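Local coordinates for WbbM protein (Klebsiella pneumoniae, PDB 6U4B), which is a trimeric, bifunctional, magnesium-binding O-antigen polymerase that probably transfers sugars through two glycosyltransferase activities, at residues A[169-174]-A[210-215]; A[322-327]-A[355-360]; A[448-453]-A[460-465]. All coordinates share one frame; numbering follows the deposited sequence.

Contact 1. Residues A[169-174]-A[210-215]; sequences YDHYER and GYYTNM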
loop_
_atom_site.group_PDB
_atom_site.type_symbol
_atom_site.label_atom_id
_atom_site.label_comp_id
_atom_site.label_asym_id
_atom_site.label_seq_id
_atom_site.Cartn_x
_atom_site.Cartn_y
_atom_site.Cartn_z
ATOM N N TYR A 169 17.871 53.251 -28.015
ATOM C CA TYR A 169 16.566 52.760 -28.442
ATOM C C TYR A 169 16.707 51.827 -29.636
ATOM O O TYR A 169 16.182 50.708 -29.632
ATOM C CB TYR A 169 15.648 53.934 -28.784
ATOM C CG TYR A 169 14.283 53.519 -29.296
ATOM C CD1 TYR A 169 14.063 53.294 -30.650
ATOM C CD2 TYR A 169 13.215 53.356 -28.426
ATOM C CE1 TYR A 169 12.822 52.912 -31.119
ATOM C CE2 TYR A 169 11.970 52.979 -28.887
ATOM C CZ TYR A 169 11.778 52.758 -30.233
ATOM O OH TYR A 169 10.538 52.380 -30.695
ATOM N N ASP A 170 17.417 52.279 -30.671
ATOM C CA ASP A 170 17.612 51.459 -31.861
ATOM C C ASP A 170 18.363 50.174 -31.537
ATOM O O ASP A 170 18.175 49.157 -32.216
ATOM C CB ASP A 170 18.347 52.275 -32.927
ATOM C CG ASP A 170 18.454 51.551 -34.252
ATOM O OD1 ASP A 170 17.445 50.967 -34.703
ATOM O OD2 ASP A 170 19.548 51.585 -34.854
ATOM N N HIS A 171 19.204 50.193 -30.499
ATOM C CA HIS A 171 19.941 48.993 -30.118
ATOM C C HIS A 171 19.004 47.919 -29.579
ATOM O O HIS A 171 19.233 46.723 -29.794
ATOM C CB HIS A 171 21.012 49.338 -29.084
ATOM C CG HIS A 171 22.002 48.240 -28.848
ATOM N ND1 HIS A 171 22.850 47.780 -29.833
ATOM C CD2 HIS A 171 22.282 47.512 -27.741
ATOM C CE1 HIS A 171 23.610 46.816 -29.344
ATOM N NE2 HIS A 171 23.285 46.635 -28.076
ATOM N N TYR A 172 17.949 48.322 -28.868
ATOM C CA TYR A 172 16.961 47.345 -28.427
ATOM C C TYR A 172 16.205 46.767 -29.615
ATOM O O TYR A 172 15.973 45.554 -29.681
ATOM C CB TYR A 172 15.988 47.978 -27.430
ATOM C CG TYR A 172 15.192 46.962 -26.628
ATOM C CD1 TYR A 172 14.124 46.274 -27.195
ATOM C CD2 TYR A 172 15.510 46.696 -25.302
ATOM C CE1 TYR A 172 13.403 45.344 -26.465
ATOM C CE2 TYR A 172 14.794 45.770 -24.564
ATOM C CZ TYR A 172 13.741 45.099 -25.150
ATOM O OH TYR A 172 13.029 44.178 -24.418
ATOM N N GLU A 173 15.826 47.618 -30.571
ATOM C CA GLU A 173 15.015 47.159 -31.693
ATOM C C GLU A 173 15.783 46.187 -32.580
ATOM O O GLU A 173 15.208 45.218 -33.089
ATOM C CB GLU A 173 14.523 48.354 -32.506
ATOM C CG GLU A 173 13.715 47.963 -33.726
ATOM C CD GLU A 173 12.879 49.104 -34.261
ATOM O OE1 GLU A 173 12.797 50.149 -33.582
ATOM O OE2 GLU A 173 12.301 48.952 -35.356
ATOM N N ARG A 174 17.078 46.422 -32.776
ATOM C CA ARG A 174 17.889 45.546 -33.610
ATOM C C ARG A 174 18.367 44.299 -32.877
ATOM O O ARG A 174 19.033 43.459 -33.494
ATOM C CB ARG A 174 19.089 46.319 -34.161
ATOM C CG ARG A 174 18.703 47.457 -35.086
ATOM C CD ARG A 174 19.845 48.444 -35.282
ATOM N NE ARG A 174 21.002 47.848 -35.945
ATOM C CZ ARG A 174 22.093 47.430 -35.310
ATOM N NH1 ARG A 174 23.098 46.902 -35.995
ATOM N NH2 ARG A 174 22.180 47.542 -33.992
ATOM N N GLY A 210 25.767 53.583 -22.732
ATOM C CA GLY A 210 25.074 53.365 -21.479
ATOM C C GLY A 210 25.635 52.155 -20.772
ATOM O O GLY A 210 26.480 51.424 -21.300
ATOM N N TYR A 211 25.144 51.952 -19.553
ATOM C CA TYR A 211 25.590 50.844 -18.711
ATOM C C TYR A 211 24.718 49.632 -19.011
ATOM O O TYR A 211 23.612 49.499 -18.482
ATOM C CB TYR A 211 25.526 51.228 -17.239
ATOM C CG TYR A 211 26.293 52.486 -16.898
ATOM C CD1 TYR A 211 25.635 53.695 -16.717
ATOM C CD2 TYR A 211 27.674 52.464 -16.757
ATOM C CE1 TYR A 211 26.330 54.847 -16.403
ATOM C CE2 TYR A 211 28.379 53.611 -16.440
ATOM C CZ TYR A 211 27.702 54.799 -16.267
ATOM O OH TYR A 211 28.400 55.945 -15.953
ATOM N N TYR A 212 25.218 48.741 -19.870
ATOM C CA TYR A 212 24.503 47.514 -20.221
ATOM C C TYR A 212 24.948 46.419 -19.258
ATOM O O TYR A 212 25.795 45.573 -19.559
ATOM C CB TYR A 212 24.746 47.152 -21.680
ATOM C CG TYR A 212 23.942 48.020 -22.616
ATOM C CD1 TYR A 212 24.399 49.276 -22.998
ATOM C CD2 TYR A 212 22.707 47.598 -23.091
ATOM C CE1 TYR A 212 23.655 50.079 -23.842
ATOM C CE2 TYR A 212 21.958 48.392 -23.935
ATOM C CZ TYR A 212 22.435 49.632 -24.307
ATOM O OH TYR A 212 21.689 50.423 -25.148
ATOM N N THR A 213 24.350 46.446 -18.071
ATOM C CA THR A 213 24.797 45.614 -16.967
ATOM C C THR A 213 23.709 45.580 -15.905
ATOM O O THR A 213 22.808 46.424 -15.881
ATOM C CB THR A 213 26.102 46.145 -16.365
ATOM O OG1 THR A 213 26.603 45.218 -15.395
ATOM C CG2 THR A 213 25.857 47.492 -15.692
ATOM N N ASN A 214 23.803 44.574 -15.037
ATOM C CA ASN A 214 23.087 44.542 -13.768
ATOM C C ASN A 214 24.067 44.444 -12.606
ATOM O O ASN A 214 23.692 44.041 -11.501
ATOM C CB ASN A 214 22.089 43.382 -13.739
ATOM C CG ASN A 214 22.679 42.099 -14.285
ATOM O OD1 ASN A 214 23.583 42.124 -15.119
ATOM N ND2 ASN A 214 22.170 40.968 -13.821
ATOM N N MET A 215 25.323 44.802 -12.851
ATOM C CA MET A 215 26.394 44.700 -11.873
ATOM C C MET A 215 26.710 46.100 -11.359
ATOM O O MET A 215 27.134 46.966 -12.132
ATOM C CB MET A 215 27.623 44.053 -12.510
ATOM C CG MET A 215 28.702 43.611 -11.543
ATOM S SD MET A 215 29.813 42.414 -12.311
ATOM C CE MET A 215 30.418 43.354 -13.710
#

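Contact 2. Residues A[322-327]-A[355-360]; sequences SIIRHA and SAHPNV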
loop_
_atom_site.group_PDB
_atom_site.type_symbol
_atom_site.label_atom_id
_atom_site.label_comp_id
_atom_site.label_asym_id
_atom_site.label_seq_id
_atom_site.Cartn_x
_atom_site.Cartn_y
_atom_site.Cartn_z
ATOM N N SER A 322 13.925 2.293 2.132
ATOM C CA SER A 322 14.332 1.364 3.183
ATOM C C SER A 322 14.944 2.106 4.364
ATOM O O SER A 322 14.748 1.711 5.520
ATOM C CB SER A 322 15.313 0.322 2.633
ATOM O OG SER A 322 16.647 0.814 2.588
ATOM N N ILE A 323 15.684 3.184 4.095
ATOM C CA ILE A 323 16.251 3.982 5.177
ATOM C C ILE A 323 15.139 4.617 6.003
ATOM O O ILE A 323 15.190 4.629 7.239
ATOM C CB ILE A 323 17.216 5.041 4.612
ATOM C CG1 ILE A 323 18.410 4.369 3.934
ATOM C CG2 ILE A 323 17.681 5.985 5.715
ATOM C CD1 ILE A 323 19.345 5.333 3.243
ATOM N N ILE A 324 14.112 5.144 5.332
ATOM C CA ILE A 324 12.986 5.755 6.036
ATOM C C ILE A 324 12.242 4.720 6.870
ATOM O O ILE A 324 11.840 4.989 8.010
ATOM C CB ILE A 324 12.043 6.448 5.036
ATOM C CG1 ILE A 324 12.738 7.649 4.391
ATOM C CG2 ILE A 324 10.748 6.861 5.721
ATOM C CD1 ILE A 324 11.913 8.323 3.331
ATOM N N ARG A 325 12.040 3.523 6.319
ATOM C CA ARG A 325 11.212 2.534 7.005
ATOM C C ARG A 325 11.872 2.012 8.274
ATOM O O ARG A 325 11.176 1.589 9.200
ATOM C CB ARG A 325 10.882 1.386 6.060
ATOM C CG ARG A 325 9.969 1.792 4.906
ATOM C CD ARG A 325 9.621 0.617 4.008
ATOM N NE ARG A 325 8.688 -0.304 4.648
ATOM C CZ ARG A 325 9.052 -1.400 5.307
ATOM N NH1 ARG A 325 8.130 -2.179 5.856
ATOM N NH2 ARG A 325 10.334 -1.720 5.415
ATOM N N HIS A 326 13.201 2.061 8.346
ATOM C CA HIS A 326 13.951 1.620 9.514
ATOM C C HIS A 326 14.529 2.788 10.305
ATOM O O HIS A 326 15.404 2.582 11.150
ATOM C CB HIS A 326 15.062 0.655 9.095
ATOM C CG HIS A 326 14.553 -0.628 8.513
ATOM N ND1 HIS A 326 14.179 -1.702 9.293
ATOM C CD2 HIS A 326 14.348 -1.007 7.229
ATOM C CE1 HIS A 326 13.770 -2.688 8.515
ATOM N NE2 HIS A 326 13.862 -2.292 7.258
ATOM N N ALA A 327 14.048 4.004 10.056
ATOM C CA ALA A 327 14.562 5.178 10.745
ATOM C C ALA A 327 14.034 5.245 12.172
ATOM O O ALA A 327 12.891 4.867 12.450
ATOM C CB ALA A 327 14.171 6.447 9.986
ATOM N N SER A 355 8.510 13.498 2.197
ATOM C CA SER A 355 7.631 14.625 2.501
ATOM C C SER A 355 6.860 14.409 3.799
ATOM O O SER A 355 6.649 15.357 4.564
ATOM C CB SER A 355 6.670 14.863 1.338
ATOM O OG SER A 355 7.377 15.241 0.170
ATOM N N ALA A 356 6.436 13.177 4.068
ATOM C CA ALA A 356 5.673 12.890 5.276
ATOM C C ALA A 356 6.550 12.695 6.504
ATOM O O ALA A 356 6.024 12.384 7.579
ATOM C CB ALA A 356 4.805 11.648 5.066
ATOM N N HIS A 357 7.865 12.882 6.377
ATOM C CA HIS A 357 8.827 12.573 7.434
ATOM C C HIS A 357 9.664 13.811 7.718
ATOM O O HIS A 357 10.670 14.066 7.035
ATOM C CB HIS A 357 9.700 11.386 7.031
ATOM C CG HIS A 357 8.916 10.196 6.575
ATOM N ND1 HIS A 357 8.390 9.275 7.454
ATOM C CD2 HIS A 357 8.554 9.784 5.336
ATOM C CE1 HIS A 357 7.747 8.341 6.776
ATOM N NE2 HIS A 357 7.832 8.627 5.489
ATOM N N PRO A 358 9.288 14.617 8.715
ATOM C CA PRO A 358 10.063 15.833 9.002
ATOM C C PRO A 358 11.453 15.556 9.548
ATOM O O PRO A 358 12.283 16.473 9.565
ATOM C CB PRO A 358 9.195 16.571 10.031
ATOM C CG PRO A 358 8.366 15.506 10.657
ATOM C CD PRO A 358 8.103 14.495 9.581
ATOM N N ASN A 359 11.737 14.333 9.987
ATOM C CA ASN A 359 13.058 13.974 10.484
ATOM C C ASN A 359 13.967 13.420 9.395
ATOM O O ASN A 359 15.066 12.950 9.703
ATOM C CB ASN A 359 12.938 12.956 11.620
ATOM C CG ASN A 359 12.334 11.642 11.162
ATOM O OD1 ASN A 359 11.438 11.618 10.318
ATOM N ND2 ASN A 359 12.827 10.541 11.713
ATOM N N VAL A 360 13.534 13.457 8.136
ATOM C CA VAL A 360 14.310 12.948 7.011
ATOM C C VAL A 360 14.404 14.046 5.960
ATOM O O VAL A 360 13.382 14.470 5.407
ATOM C CB VAL A 360 13.690 11.678 6.404
ATOM C CG1 VAL A 360 14.541 11.179 5.242
ATOM C CG2 VAL A 360 13.531 10.594 7.462
#

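Contact 3. Residues A[448-453]-A[460-465]; sequences SDDGVM and QKTLNM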
loop_
_atom_site.group_PDB
_atom_site.type_symbol
_atom_site.label_atom_id
_atom_site.label_comp_id
_atom_site.label_asym_id
_atom_site.label_seq_id
_atom_site.Cartn_x
_atom_site.Cartn_y
_atom_site.Cartn_z
ATOM N N SER A 448 45.747 -3.808 -13.889
ATOM C CA SER A 448 45.956 -2.393 -13.602
ATOM C C SER A 448 47.105 -1.898 -14.474
ATOM O O SER A 448 47.561 -2.597 -15.385
ATOM C CB SER A 448 46.236 -2.167 -12.113
ATOM O OG SER A 448 47.523 -2.649 -11.764
ATOM N N ASP A 449 47.580 -0.684 -14.187
ATOM C CA ASP A 449 48.726 -0.146 -14.908
ATOM C C ASP A 449 50.015 -0.890 -14.584
ATOM O O ASP A 449 50.987 -0.774 -15.339
ATOM C CB ASP A 449 48.898 1.342 -14.599
ATOM C CG ASP A 449 47.886 2.210 -15.323
ATOM O OD1 ASP A 449 47.447 1.820 -16.426
ATOM O OD2 ASP A 449 47.533 3.283 -14.790
ATOM N N ASP A 450 50.049 -1.644 -13.487
ATOM C CA ASP A 450 51.230 -2.410 -13.115
ATOM C C ASP A 450 51.247 -3.807 -13.724
ATOM O O ASP A 450 52.067 -4.636 -13.315
ATOM C CB ASP A 450 51.344 -2.510 -11.590
ATOM C CG ASP A 450 51.562 -1.161 -10.931
ATOM O OD1 ASP A 450 50.979 -0.923 -9.853
ATOM O OD2 ASP A 450 52.303 -0.333 -11.499
ATOM N N GLY A 451 50.370 -4.088 -14.687
ATOM C CA GLY A 451 50.391 -5.362 -15.379
ATOM C C GLY A 451 49.299 -6.322 -14.955
ATOM O O GLY A 451 48.147 -5.921 -14.759
ATOM N N VAL A 452 49.651 -7.602 -14.819
ATOM C CA VAL A 452 48.719 -8.645 -14.401
ATOM C C VAL A 452 49.441 -9.545 -13.408
ATOM O O VAL A 452 50.491 -10.113 -13.733
ATOM C CB VAL A 452 48.192 -9.472 -15.587
ATOM C CG1 VAL A 452 47.465 -10.710 -15.086
ATOM C CG2 VAL A 452 47.270 -8.630 -16.457
ATOM N N MET A 453 48.885 -9.679 -12.211
ATOM C CA MET A 453 49.506 -10.458 -11.150
ATOM C C MET A 453 48.411 -11.034 -10.270
ATOM O O MET A 453 47.263 -10.572 -10.321
ATOM C CB MET A 453 50.474 -9.600 -10.323
ATOM C CG MET A 453 49.993 -8.182 -10.082
ATOM S SD MET A 453 51.230 -7.179 -9.239
ATOM C CE MET A 453 50.678 -5.534 -9.674
ATOM N N GLN A 460 49.661 -6.338 -2.047
ATOM C CA GLN A 460 50.865 -6.022 -1.285
ATOM C C GLN A 460 51.748 -5.005 -2.000
ATOM O O GLN A 460 52.315 -4.114 -1.356
ATOM C CB GLN A 460 51.660 -7.296 -0.996
ATOM C CG GLN A 460 51.326 -7.941 0.337
ATOM C CD GLN A 460 52.316 -9.015 0.727
ATOM O OE1 GLN A 460 52.488 -10.006 0.018
ATOM N NE2 GLN A 460 52.983 -8.819 1.860
ATOM N N LYS A 461 51.882 -5.119 -3.321
ATOM C CA LYS A 461 52.810 -4.272 -4.065
ATOM C C LYS A 461 52.160 -2.962 -4.505
ATOM O O LYS A 461 52.667 -1.877 -4.204
ATOM C CB LYS A 461 53.359 -5.035 -5.276
ATOM C CG LYS A 461 54.047 -6.344 -4.925
ATOM C CD LYS A 461 55.313 -6.109 -4.119
ATOM C CE LYS A 461 55.965 -7.426 -3.718
ATOM N NZ LYS A 461 56.263 -8.283 -4.900
ATOM N N THR A 462 51.037 -3.049 -5.220
ATOM C CA THR A 462 50.420 -1.839 -5.754
ATOM C C THR A 462 49.697 -1.049 -4.666
ATOM O O THR A 462 49.770 0.185 -4.639
ATOM C CB THR A 462 49.459 -2.192 -6.889
ATOM O OG1 THR A 462 50.184 -2.823 -7.950
ATOM C CG2 THR A 462 48.779 -0.941 -7.421
ATOM N N LEU A 463 49.003 -1.738 -3.759
ATOM C CA LEU A 463 48.242 -1.061 -2.718
ATOM C C LEU A 463 49.030 -0.876 -1.427
ATOM O O LEU A 463 48.541 -0.198 -0.517
ATOM C CB LEU A 463 46.940 -1.821 -2.432
ATOM C CG LEU A 463 45.994 -2.022 -3.621
ATOM C CD1 LEU A 463 44.583 -2.322 -3.140
ATOM C CD2 LEU A 463 45.996 -0.814 -4.556
ATOM N N ASN A 464 50.236 -1.444 -1.339
ATOM C CA ASN A 464 51.111 -1.284 -0.175
ATOM C C ASN A 464 50.403 -1.675 1.120
ATOM O O ASN A 464 50.475 -0.975 2.131
ATOM C CB ASN A 464 51.657 0.141 -0.087
ATOM C CG ASN A 464 52.407 0.554 -1.338
ATOM O OD1 ASN A 464 51.973 1.443 -2.070
ATOM N ND2 ASN A 464 53.539 -0.091 -1.589
ATOM N N MET A 465 49.710 -2.809 1.084
ATOM C CA MET A 465 49.042 -3.375 2.252
ATOM C C MET A 465 49.855 -4.582 2.710
ATOM O O MET A 465 49.908 -5.599 2.011
ATOM C CB MET A 465 47.604 -3.769 1.917
ATOM C CG MET A 465 46.732 -2.614 1.450
ATOM S SD MET A 465 44.994 -3.071 1.289
ATOM C CE MET A 465 45.071 -4.194 -0.091
#

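Contact 1. Residues A[169-174]-A[210-215]
An offset edge-to-face (T-shaped) aromatic pair, within the part of the chain matched by the DUF4422 family, joins the short helix 168-173 to the loop linking strands 209-210 and 216-219. His171 turns the edge of its imidazole toward the face of the Tyr212 ring: the centroids lie 5.5 Å apart and the planes meet at 79°. The touch is narrow, since the two segments bury just 77 Å² between them and their closest CA atoms, those of His171 and Gly210, stay 11.0 Å apart. Long side chains therefore span the gap. On the helix, His171 holds CG anti to its N (chi1 -168°), which carries the ring out from the helix toward the loop. Tyr212 reaches back from the centre of an inverse gamma turn. No hydrogen bond links the two residues; each polar end is engaged elsewhere, His171 ND1 with Ser165 OG and Tyr212 OH with Asn168 OD1, just ahead of the helical segment. Trp158 adds a further ring beside His171, and Val160 touches both aromatic side chains. The closest approach puts His171 CD2 3.9 Å from Tyr212 CE2, with Tyr212 OH at the same 3.9 Å from that CD2 carbon.

Contact 2. Residues A[322-327]-A[355-360]
Ile324 sets its CG2 methyl squarely over one face of the His357 imidazole. The methyl carbon stands 3.5 Å from the ring centroid and 13° off the ring normal, a CH-pi contact by both measures, and the nearest ring atom, His357 NE2, lies 3.4 Å from Ile324 CG2. With CG1 anti to the carbonyl carbon (chi1 -67°) and CG2 anti to the backbone N, the two branches of Ile324 part: CG2 goes to the imidazole, while CG1 turns to Val360, whose CG1 it meets at 4.1 Å. Ile324 CD1, at the end of an extended chain, comes no nearer than 4.2 Å to His357 CD2. Ile324 lies one residue before the last of helix 313-325 and faces the turn that leads into strand 360-366; both elements belong to the alternating strands and helices of the family 8 glycosyltransferase region, where strands 302-309, 333-340 and 360-366 run parallel. A type I beta turn from His357 to Val360, closed by Val360 N bonding to His357 O, brings both residues to the same isoleucine. His357 holds CG anti to the carbonyl carbon (chi1 -51°), an orientation in which one face takes Ile324 CG2 and the opposite face is met, off centre, by Ala356 CB. Val360 also packs on Ile335 of the neighbouring strand, and Thr354 touches both Val360 and Ile324.

Contact 3. Residues A[448-453]-A[460-465]
Asp450 and Thr462 reach for each other from opposite directions and meet through a single hydrogen bond, with Thr462 OG1 donating to Asp450 OD1 at 2.8 Å. The hydroxyl comes to the anti side of the carboxylate oxygen, 21° out of the carboxylate plane. With OG1 anti to the carbonyl carbon (chi1 -61°) and CG2 anti to the backbone N, Thr462 brings both branches to that one oxygen, the CG2 methyl lying 3.3 Å from Asp450 OD1. Met453 arrives obliquely: its CG sits between the backbone N and the carbonyl carbon (chi1 38°), and the chain then runs extended until CE stands 3.3 Å from Thr462 OG1. This methyl contact is not a hydrogen bond. The three side chains close a short excursion of the chain, in which a loop leads into helix 455-461 and the chain returns to the loop through Thr462. Asp450 is presented by a type I beta turn from Ser448 to Gly451, and an ST turn reinforces it, Ser448 OG accepting from Asp450 N at 3.2 Å. The Asp450 and Thr462 CA atoms are 7.4 Å apart, the nearest pair between the segments. Asp450 OD1 also forms a salt bridge with Lys500 NZ. One oxygen thus takes a neutral hydroxyl and a positively charged ammonium together, an arrangement that would be expected to stabilise the ionised carboxylate, while Thr462, a buried residue, has its hydroxyl satisfied as a donor.

How the contacts relate
The three contacts follow one another along the chain without overlap, each closing before the next opens. Contact 1 lies in the DUF4422 range and touches a mixed sheet through the loop between strands 209-210 and 216-219. Contacts 2 and 3 share the family 8 glycosyltransferase range: contact 2 lies beside the sheet containing strands 333-340 and 360-366, contact 3 at helix 455-461, about 27 Å away at their nearest atoms. Contact 1 is on the opposite side of the chain's centre, its centre about 51 Å from that of contact 2 and about 62 Å from that of contact 3. This division between two sequence families would fit a bifunctional enzyme with two probable transferase activities.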